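Local coordinates for periplasmic branched-chain amino acid-binding protein (Burkholderia mallei, PDB 3I09), which probably captures branched-chain amino acids or related small carboxylates in the periplasm for an ABC transporter, and here holds acetoacetic acid, at residues Val118-Asp123 with Ile314-Ala319; Ser328-Met333 with Pro358-Phe363. All coordinates share one frame; numbering follows the deposited sequence.

Contact 1 (Val118-Asp123 with Ile314-Ala319); sequences VHYAYD and IDDFYA. With AAE (acetoacetic acid), chain C; EDO (1,2-ethanediol), chain M.
Y120 and Y318 reach past each other in opposite directions, their rings nearly parallel, with planes at 22°, but slid so far apart that they barely overlap. Y120 CE2 sits against the CD2-CE2 side of Y318, 3.8 Å from each atom. Y318 OH ends beside the A121 backbone, 3.2 Å from A121 CA and 3.4 Å from A121 CB, and Y120 OH beside the I314 side chain, 3.8 Å from I314 CG2. I314 CD1 also lies 4.1 Å from Y120 CE1. Both tyrosines have CG anti to the backbone N (chi1 -161° in Y120, 174° in Y318), which carries each ring over to the other segment.

Behind this shell, D316 shapes the turn that presents Y318. Its OD1 accepts from Y318 N (2.9 Å), above the carboxylate plane, in an Asx turn, and from A319 N (3.1 Å), nearly along the C-O axis, in an Asx motif. D316 OD2 bonds S285 OG, which also bonds Y120 OH; S252 OG pairs with Y318 OH. The contact joins the end of edge strand 117-119 of the six-stranded sheet to the turn between strands 314-315 and 320-323; helix 278-297 and M329 of strand 329-338 pack against both segments.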
loop_
_atom_site.group_PDB
_atom_site.type_symbol
_atom_site.label_atom_id
_atom_site.label_comp_id
_atom_site.label_asym_id
_atom_site.label_seq_id
_atom_site.Cartn_x
_atom_site.Cartn_y
_atom_site.Cartn_z
ATOM N N VAL A 118 -2.142 -4.598 -12.095
ATOM C CA VAL A 118 -3.073 -4.831 -11.027
ATOM C C VAL A 118 -2.577 -4.043 -9.815
ATOM O O VAL A 118 -1.400 -4.162 -9.454
ATOM C CB VAL A 118 -3.154 -6.322 -10.682
ATOM C CG1 VAL A 118 -4.095 -6.558 -9.479
ATOM C CG2 VAL A 118 -3.623 -7.094 -11.915
ATOM N N HIS A 119 -3.480 -3.281 -9.179
ATOM C CA HIS A 119 -3.149 -2.551 -7.957
ATOM C C HIS A 119 -3.895 -3.253 -6.833
ATOM O O HIS A 119 -5.115 -3.182 -6.724
ATOM C CB HIS A 119 -3.491 -1.057 -8.085
ATOM C CG HIS A 119 -2.699 -0.171 -7.145
ATOM N ND1 HIS A 119 -2.950 1.177 -7.018
ATOM C CD2 HIS A 119 -1.623 -0.424 -6.362
ATOM C CE1 HIS A 119 -2.112 1.700 -6.141
ATOM N NE2 HIS A 119 -1.289 0.755 -5.728
ATOM N N TYR A 120 -3.138 -3.990 -6.021
ATOM C CA TYR A 120 -3.713 -5.082 -5.268
ATOM C C TYR A 120 -4.232 -4.762 -3.865
ATOM O O TYR A 120 -5.266 -5.325 -3.461
ATOM C CB TYR A 120 -2.741 -6.257 -5.180
ATOM C CG TYR A 120 -3.382 -7.596 -4.829
ATOM C CD1 TYR A 120 -3.884 -8.430 -5.827
ATOM C CD2 TYR A 120 -3.384 -8.074 -3.502
ATOM C CE1 TYR A 120 -4.416 -9.685 -5.519
ATOM C CE2 TYR A 120 -3.942 -9.326 -3.180
ATOM C CZ TYR A 120 -4.431 -10.135 -4.204
ATOM O OH TYR A 120 -4.993 -11.363 -3.937
ATOM N N ALA A 121 -3.508 -3.933 -3.114
ATOM C CA ALA A 121 -3.738 -3.811 -1.656
ATOM C C ALA A 121 -4.491 -2.581 -1.177
ATOM O O ALA A 121 -5.391 -2.682 -0.328
ATOM C CB ALA A 121 -2.425 -3.949 -0.897
ATOM N N TYR A 122 -4.107 -1.423 -1.675
ATOM C CA TYR A 122 -4.676 -0.136 -1.253
ATOM C C TYR A 122 -4.287 0.907 -2.296
ATOM O O TYR A 122 -3.424 0.657 -3.108
ATOM C CB TYR A 122 -4.171 0.319 0.114
ATOM C CG TYR A 122 -2.764 0.807 0.107
ATOM C CD1 TYR A 122 -1.706 -0.074 -0.100
ATOM C CD2 TYR A 122 -2.475 2.168 0.144
ATOM C CE1 TYR A 122 -0.372 0.391 -0.172
ATOM C CE2 TYR A 122 -1.147 2.636 0.117
ATOM C CZ TYR A 122 -0.114 1.758 -0.072
ATOM O OH TYR A 122 1.185 2.236 -0.130
ATOM N N ASP A 123 -4.928 2.062 -2.271
ATOM C CA ASP A 123 -4.396 3.218 -3.005
ATOM C C ASP A 123 -4.739 4.498 -2.290
ATOM O O ASP A 123 -5.432 4.509 -1.262
ATOM C CB ASP A 123 -4.797 3.257 -4.507
ATOM C CG ASP A 123 -6.279 3.486 -4.755
ATOM O OD1 ASP A 123 -6.939 4.176 -3.963
ATOM O OD2 ASP A 123 -6.762 2.951 -5.795
ATOM N N ILE A 314 -11.444 -13.535 -6.040
ATOM C CA ILE A 314 -10.404 -13.747 -5.010
ATOM C C ILE A 314 -11.102 -13.994 -3.653
ATOM O O ILE A 314 -12.070 -13.296 -3.284
ATOM C CB ILE A 314 -9.480 -12.552 -4.929
ATOM C CG1 ILE A 314 -8.680 -12.433 -6.237
ATOM C CG2 ILE A 314 -8.540 -12.693 -3.666
ATOM C CD1 ILE A 314 -8.082 -11.084 -6.538
ATOM N N ASP A 315 -10.695 -15.031 -2.921
ATOM C CA ASP A 315 -11.282 -15.284 -1.617
ATOM C C ASP A 315 -10.289 -16.073 -0.784
ATOM O O ASP A 315 -10.231 -17.299 -0.870
ATOM C CB ASP A 315 -12.613 -16.080 -1.725
ATOM C CG ASP A 315 -13.353 -16.209 -0.393
ATOM O OD1 ASP A 315 -12.913 -15.688 0.660
ATOM O OD2 ASP A 315 -14.455 -16.823 -0.399
ATOM N N ASP A 316 -9.477 -15.358 -0.031
ATOM C CA ASP A 316 -8.482 -15.986 0.809
ATOM C C ASP A 316 -8.409 -15.253 2.165
ATOM O O ASP A 316 -9.267 -14.412 2.471
ATOM C CB ASP A 316 -7.156 -16.098 0.051
ATOM C CG ASP A 316 -6.531 -14.739 -0.297
ATOM O OD1 ASP A 316 -6.904 -13.716 0.307
ATOM O OD2 ASP A 316 -5.610 -14.708 -1.145
ATOM N N PHE A 317 -7.404 -15.606 2.986
ATOM C CA PHE A 317 -7.241 -15.019 4.306
ATOM C C PHE A 317 -7.022 -13.483 4.251
ATOM O O PHE A 317 -7.230 -12.793 5.257
ATOM C CB PHE A 317 -6.030 -15.655 5.017
ATOM C CG PHE A 317 -4.741 -15.103 4.535
ATOM C CD1 PHE A 317 -4.142 -15.583 3.389
ATOM C CD2 PHE A 317 -4.169 -14.028 5.177
ATOM C CE1 PHE A 317 -2.994 -14.993 2.899
ATOM C CE2 PHE A 317 -2.993 -13.460 4.689
ATOM C CZ PHE A 317 -2.423 -13.958 3.549
ATOM N N TYR A 318 -6.568 -12.989 3.100
ATOM C CA TYR A 318 -6.293 -11.560 2.895
ATOM C C TYR A 318 -7.570 -10.780 2.537
ATOM O O TYR A 318 -7.880 -9.789 3.181
ATOM C CB TYR A 318 -5.187 -11.358 1.837
ATOM C CG TYR A 318 -5.008 -9.897 1.520
ATOM C CD1 TYR A 318 -4.429 -9.028 2.471
ATOM C CD2 TYR A 318 -5.439 -9.365 0.311
ATOM C CE1 TYR A 318 -4.315 -7.653 2.218
ATOM C CE2 TYR A 318 -5.348 -7.960 0.048
ATOM C CZ TYR A 318 -4.796 -7.123 1.024
ATOM O OH TYR A 318 -4.730 -5.762 0.741
ATOM N N ALA A 319 -8.326 -11.256 1.549
ATOM C CA ALA A 319 -9.459 -10.513 1.033
ATOM C C ALA A 319 -10.413 -11.377 0.267
ATOM O O ALA A 319 -10.046 -12.427 -0.251
ATOM C CB ALA A 319 -8.995 -9.343 0.119
HETATM O O1 AAE C . 3.398 4.617 -2.524
HETATM C C2 AAE C . 4.293 4.929 -1.718
HETATM O O3 AAE C . 5.337 5.520 -2.071
HETATM C C4 AAE C . 4.070 4.630 -0.245
HETATM C C5 AAE C . 4.642 3.292 0.135
HETATM O O8 AAE C . 5.011 2.467 -0.735
HETATM C C9 AAE C . 4.580 2.963 1.597
HETATM C C1 EDO M . -11.065 -16.353 4.615
HETATM O O1 EDO M . -10.604 -15.295 5.453
HETATM C C2 EDO M . -9.973 -17.379 4.347
HETATM O O2 EDO M . -10.353 -18.638 4.898
#

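Contact 2 (Ser328-Met333 with Pro358-Phe363); sequences SMIHDM and PGEQAF. With EDO (1,2-ethanediol), chain H.
F363 leans its ring against the strand segment 328-333, CG anti to its carbonyl carbon (chi1 -65°), which lays the ring along I330 and H331. Starting at the root, CB lies 4.1 Å from I330 CD1, and the same methyl follows the ring outward to CD2, at 3.8 Å. Next along that side, CE2 has H331 O at its edge, in the ring plane, 3.5 Å away. At the tip, CZ meets two side chains: H331 CE1 at 3.9 Å, its imidazole inclined 34° to the phenyl plane, and M333 SE at 4.1 Å, an oblique Met-aromatic contact made by a selenomethionine. The imidazole is itself steadied by ND1, which donates to M329 O.

G359 brings the short helix 359-362, which follows strand 351-357, close to the neighbouring strand 329-338; its CA forms a CH...O contact with H331 O, and I330 CG2 rests 3.5 Å from G359 C. Beside it D332 OD1 accepts from G359 N (3.0 Å), met on the anti side of the carboxylate. The chemistry is therefore divided: mixed packing of methyl, selenium, imidazole and carbonyl oxygen holds the phenyl ring, while a carboxylate satisfies a first-turn N-H that has no earlier helical carbonyl to pair with.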
loop_
_atom_site.group_PDB
_atom_site.type_symbol
_atom_site.label_atom_id
_atom_site.label_comp_id
_atom_site.label_asym_id
_atom_site.label_seq_id
_atom_site.Cartn_x
_atom_site.Cartn_y
_atom_site.Cartn_z
ATOM N N SER A 328 -7.674 -2.125 -10.481
ATOM C CA SER A 328 -7.795 -2.188 -9.043
ATOM C C SER A 328 -8.390 -3.514 -8.591
ATOM O O SER A 328 -9.392 -3.955 -9.124
ATOM C CB SER A 328 -8.679 -1.067 -8.499
ATOM O OG SER A 328 -7.995 0.157 -8.604
HETATM N N MSE A 329 -7.781 -4.110 -7.577
HETATM C CA MSE A 329 -8.411 -5.217 -6.846
HETATM C C MSE A 329 -9.363 -4.618 -5.835
HETATM O O MSE A 329 -8.936 -3.958 -4.886
HETATM C CB MSE A 329 -7.345 -6.116 -6.161
HETATM C CG MSE A 329 -7.844 -7.566 -5.906
HETATM SE SE MSE A 329 -8.934 -7.644 -4.338
HETATM C CE MSE A 329 -7.508 -7.926 -3.033
ATOM N N ILE A 330 -10.674 -4.826 -6.059
ATOM C CA ILE A 330 -11.726 -4.291 -5.218
ATOM C C ILE A 330 -11.996 -5.213 -4.034
ATOM O O ILE A 330 -12.331 -6.400 -4.197
ATOM C CB ILE A 330 -13.015 -4.049 -6.063
ATOM C CG1 ILE A 330 -12.702 -3.153 -7.278
ATOM C CG2 ILE A 330 -14.090 -3.405 -5.180
ATOM C CD1 ILE A 330 -12.184 -1.761 -6.928
ATOM N N HIS A 331 -11.785 -4.677 -2.839
ATOM C CA HIS A 331 -11.968 -5.375 -1.586
ATOM C C HIS A 331 -12.280 -4.344 -0.491
ATOM O O HIS A 331 -11.865 -3.168 -0.573
ATOM C CB HIS A 331 -10.727 -6.234 -1.234
ATOM C CG HIS A 331 -9.420 -5.462 -1.173
ATOM N ND1 HIS A 331 -8.895 -4.779 -2.255
ATOM C CD2 HIS A 331 -8.532 -5.300 -0.166
ATOM C CE1 HIS A 331 -7.773 -4.178 -1.893
ATOM N NE2 HIS A 331 -7.510 -4.506 -0.642
ATOM N N ASP A 332 -12.988 -4.799 0.529
ATOM C CA ASP A 332 -13.354 -3.935 1.649
ATOM C C ASP A 332 -12.099 -3.358 2.307
ATOM O O ASP A 332 -11.067 -4.027 2.410
ATOM C CB ASP A 332 -14.106 -4.713 2.722
ATOM C CG ASP A 332 -15.504 -5.164 2.299
ATOM O OD1 ASP A 332 -16.024 -4.783 1.215
ATOM O OD2 ASP A 332 -16.076 -5.937 3.121
HETATM N N MSE A 333 -12.218 -2.127 2.771
HETATM C CA MSE A 333 -11.187 -1.461 3.528
HETATM C C MSE A 333 -11.713 -1.249 4.959
HETATM O O MSE A 333 -12.937 -1.362 5.206
HETATM C CB MSE A 333 -10.826 -0.132 2.855
HETATM C CG MSE A 333 -10.271 -0.267 1.454
HETATM SE SE MSE A 333 -8.488 -1.150 1.354
HETATM C CE MSE A 333 -7.468 0.242 2.003
ATOM N N PRO A 358 -17.161 -0.530 2.327
ATOM C CA PRO A 358 -17.316 -1.519 1.260
ATOM C C PRO A 358 -16.413 -1.223 0.068
ATOM O O PRO A 358 -16.210 -0.061 -0.303
ATOM C CB PRO A 358 -18.806 -1.393 0.849
ATOM C CG PRO A 358 -19.488 -0.753 2.013
ATOM C CD PRO A 358 -18.434 0.158 2.637
ATOM N N GLY A 359 -15.885 -2.289 -0.519
ATOM C CA GLY A 359 -14.973 -2.198 -1.623
ATOM C C GLY A 359 -15.461 -1.311 -2.740
ATOM O O GLY A 359 -14.742 -0.435 -3.185
ATOM N N GLU A 360 -16.699 -1.511 -3.149
ATOM C CA GLU A 360 -17.281 -0.692 -4.221
ATOM C C GLU A 360 -17.306 0.811 -3.875
ATOM O O GLU A 360 -17.296 1.673 -4.785
ATOM C CB GLU A 360 -18.704 -1.168 -4.544
ATOM C CG GLU A 360 -18.852 -2.666 -4.900
ATOM C CD GLU A 360 -18.139 -3.068 -6.192
ATOM O OE1 GLU A 360 -17.711 -2.164 -6.954
ATOM O OE2 GLU A 360 -18.000 -4.304 -6.421
ATOM N N GLN A 361 -17.298 1.138 -2.582
ATOM C CA GLN A 361 -17.291 2.519 -2.150
ATOM C C GLN A 361 -15.922 3.078 -1.828
ATOM O O GLN A 361 -15.775 4.287 -1.753
ATOM C CB GLN A 361 -18.222 2.677 -0.931
ATOM C CG GLN A 361 -19.621 2.152 -1.240
ATOM C CD GLN A 361 -20.510 2.048 -0.026
ATOM O OE1 GLN A 361 -20.297 2.722 0.989
ATOM N NE2 GLN A 361 -21.540 1.207 -0.130
ATOM N N ALA A 362 -14.907 2.225 -1.689
ATOM C CA ALA A 362 -13.610 2.654 -1.180
ATOM C C ALA A 362 -12.697 3.282 -2.233
ATOM O O ALA A 362 -11.853 4.140 -1.930
ATOM C CB ALA A 362 -12.914 1.450 -0.543
ATOM N N PHE A 363 -12.869 2.862 -3.481
ATOM C CA PHE A 363 -11.956 3.223 -4.554
ATOM C C PHE A 363 -12.579 4.204 -5.558
ATOM O O PHE A 363 -13.760 4.575 -5.451
ATOM C CB PHE A 363 -11.484 1.929 -5.246
ATOM C CG PHE A 363 -10.664 1.034 -4.340
ATOM C CD1 PHE A 363 -9.330 1.273 -4.165
ATOM C CD2 PHE A 363 -11.258 -0.016 -3.636
ATOM C CE1 PHE A 363 -8.558 0.493 -3.303
ATOM C CE2 PHE A 363 -10.505 -0.808 -2.773
ATOM C CZ PHE A 363 -9.170 -0.584 -2.615
HETATM C C1 EDO H . -15.264 -6.357 -2.773
HETATM O O1 EDO H . -15.674 -5.355 -1.840
HETATM C C2 EDO H . -16.443 -7.154 -3.283
HETATM O O2 EDO H . -16.223 -8.556 -3.111
#

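How the contacts relate
The two contacts lie 9 Å apart between centres and are joined through strand 329-338. H331 makes one bridge: the imidazole that meets F363 in contact 2 directs NE2 to A121 O of contact 1, 2.8 Å away in a probable hydrogen bond, and places CE1 3.2 Å from Y120 O. A second probable bond, H119 O to M329 N at 2.9 Å, ties the two backbones directly. Segment 118-123 runs on to the acetoacetic acid pocket through Y122, which itself does not touch 314-319; its OH lies 3.6 Å from C5 of the ligand, whereas the M333 side chain of contact 2 stays about 12 Å from it. D123, which caps helix 124-137, also touches F363.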